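Local atomic coordinates of biotin protein ligase-like protein of unknown function (Silicibacter sp., PDB entry 3BFM), a protein that is of unknown function but resembles biotin protein ligases, belongs to the biotin/lipoate protein ligase family and binds calcium in the crystal. Residues A[217-221]-A[222-226]. Numbering follows the deposited sequence. Where two conformers were deposited one is given.
Sequences LRDET and TTHLI
Asp219 and His224 meet across the end of a beta hairpin, where strands 215-218 and 223-226 of the small antiparallel sheet in the DUF4444 region are joined by a tight turn, closed by Asp219 N bonding to Thr222 O. One carboxylate accepts three hydrogen bonds, two on OD1 and one on OD2. Asp219 OD1 takes the backbone N of Thr221 at 2.9 Å, nearly along its C-O axis, which makes an Asx turn; on the syn side, but tilted out of the carboxylate plane, it also receives the N of Thr222. Asp219 CG stands between its own N and carbonyl carbon (chi1 78°), a torsion that swings the short acid back over the turn. Asp219 OD2 is left for His224 NE2, 3.1 Å away, which comes from above the carboxylate, the two planes lying 83° apart. Imidazole suits this place because it reaches the turn and carries an N-H at its far edge. Thr222 CG2 lies over one face of the ring, towards its rim, and the same methyl also touches Asp219 OD1. With an alanine in place of Asp219, the N-H groups of Thr221 and Thr222 would probably lose their shared acceptor and His224 NE2 its carboxylate mate, the ring freer to turn.

Next along the ladder, Leu217 and His224 form a hydrogen-bonded pair, and both side chains touch Arg202 of strand 202-203. On the other face, non-hydrogen-bonded Arg218 and Thr223 are linked by side chains: the long arginine, bent at chi3 (-76°), reaches across to the acceptor hydroxyl, its guanidinium edge placing NE 2.7 Å from Thr223 OG1, with NH2 adding a weak second bond.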
loop_
_atom_site.group_PDB
_atom_site.type_symbol
_atom_site.label_atom_id
_atom_site.label_comp_id
_atom_site.label_asym_id
_atom_site.label_seq_id
_atom_site.Cartn_x
_atom_site.Cartn_y
_atom_site.Cartn_z
ATOM N N LEU A 217 12.082 32.000 -9.705
ATOM C CA LEU A 217 12.916 32.956 -8.974
ATOM C C LEU A 217 13.118 34.183 -9.867
ATOM O O LEU A 217 13.788 34.111 -10.906
ATOM C CB LEU A 217 14.245 32.319 -8.604
ATOM C CG LEU A 217 15.173 33.043 -7.631
ATOM C CD1 LEU A 217 14.483 33.230 -6.296
ATOM C CD2 LEU A 217 16.495 32.276 -7.465
ATOM N N ARG A 218 12.499 35.275 -9.464
ATOM C CA ARG A 218 12.514 36.511 -10.261
ATOM C C ARG A 218 13.565 37.488 -9.771
ATOM O O ARG A 218 13.506 37.992 -8.628
ATOM C CB ARG A 218 11.126 37.123 -10.262
ATOM C CG ARG A 218 10.976 38.251 -11.279
ATOM C CD ARG A 218 9.507 38.433 -11.578
ATOM N NE ARG A 218 9.033 37.359 -12.457
ATOM C CZ ARG A 218 7.771 37.152 -12.792
ATOM N NH1 ARG A 218 6.789 37.926 -12.314
ATOM N NH2 ARG A 218 7.492 36.143 -13.588
ATOM N N ASP A 219 14.564 37.740 -10.607
ATOM C CA ASP A 219 15.527 38.798 -10.269
ATOM C C ASP A 219 15.140 40.067 -11.067
ATOM O O ASP A 219 13.989 40.191 -11.532
ATOM C CB ASP A 219 17.006 38.329 -10.372
ATOM C CG ASP A 219 17.518 38.259 -11.770
ATOM O OD1 ASP A 219 16.939 38.928 -12.673
ATOM O OD2 ASP A 219 18.538 37.547 -11.959
ATOM N N GLU A 220 16.056 41.023 -11.184
ATOM C CA GLU A 220 15.681 42.347 -11.665
ATOM C C GLU A 220 15.262 42.299 -13.131
ATOM O O GLU A 220 14.410 43.064 -13.525
ATOM C CB GLU A 220 16.812 43.364 -11.448
ATOM C CG GLU A 220 16.952 43.832 -9.991
ATOM C CD GLU A 220 17.969 44.945 -9.818
ATOM O OE1 GLU A 220 19.169 44.641 -10.025
ATOM O OE2 GLU A 220 17.551 46.103 -9.489
ATOM N N THR A 221 15.816 41.361 -13.887
ATOM C CA THR A 221 15.633 41.334 -15.355
ATOM C C THR A 221 15.074 40.059 -15.940
ATOM O O THR A 221 14.731 40.023 -17.131
ATOM C CB THR A 221 16.963 41.644 -16.082
ATOM O OG1 THR A 221 17.896 40.589 -15.807
ATOM C CG2 THR A 221 17.541 42.975 -15.625
ATOM N N THR A 222 14.916 39.010 -15.129
ATOM C CA THR A 222 14.538 37.729 -15.668
ATOM C C THR A 222 13.893 36.877 -14.594
ATOM O O THR A 222 13.928 37.226 -13.429
ATOM C CB THR A 222 15.760 36.981 -16.243
ATOM O OG1 THR A 222 15.321 35.936 -17.121
ATOM C CG2 THR A 222 16.650 36.417 -15.133
ATOM N N THR A 223 13.244 35.806 -15.026
ATOM C CA THR A 223 12.739 34.784 -14.104
ATOM C C THR A 223 13.485 33.497 -14.379
ATOM O O THR A 223 13.503 32.994 -15.504
ATOM C CB THR A 223 11.253 34.539 -14.267
ATOM O OG1 THR A 223 10.515 35.757 -14.097
ATOM C CG2 THR A 223 10.750 33.522 -13.227
ATOM N N HIS A 224 14.110 32.956 -13.336
ATOM C CA HIS A 224 14.815 31.680 -13.427
ATOM C C HIS A 224 13.831 30.599 -13.092
ATOM O O HIS A 224 12.966 30.795 -12.231
ATOM C CB HIS A 224 15.963 31.632 -12.427
ATOM C CG HIS A 224 16.943 32.736 -12.587
ATOM N ND1 HIS A 224 17.860 32.759 -13.613
ATOM C CD2 HIS A 224 17.150 33.865 -11.869
ATOM C CE1 HIS A 224 18.596 33.850 -13.516
ATOM N NE2 HIS A 224 18.177 34.545 -12.474
ATOM N N LEU A 225 13.938 29.473 -13.798
ATOM C CA LEU A 225 13.243 28.245 -13.398
ATOM C C LEU A 225 14.267 27.257 -12.847
ATOM O O LEU A 225 15.179 26.843 -13.542
ATOM C CB LEU A 225 12.466 27.625 -14.565
ATOM C CG LEU A 225 11.751 26.300 -14.272
ATOM C CD1 LEU A 225 10.587 26.556 -13.406
ATOM C CD2 LEU A 225 11.272 25.643 -15.563
ATOM N N ILE A 226 14.106 26.897 -11.582
ATOM C CA ILE A 226 14.993 25.935 -10.933
ATOM C C ILE A 226 14.175 24.666 -10.759
ATOM O O ILE A 226 13.266 24.625 -9.920
ATOM C CB ILE A 226 15.495 26.448 -9.586
ATOM C CG1 ILE A 226 15.961 27.908 -9.697
ATOM C CG2 ILE A 226 16.600 25.531 -9.041
ATOM C CD1 ILE A 226 17.226 28.096 -10.481
#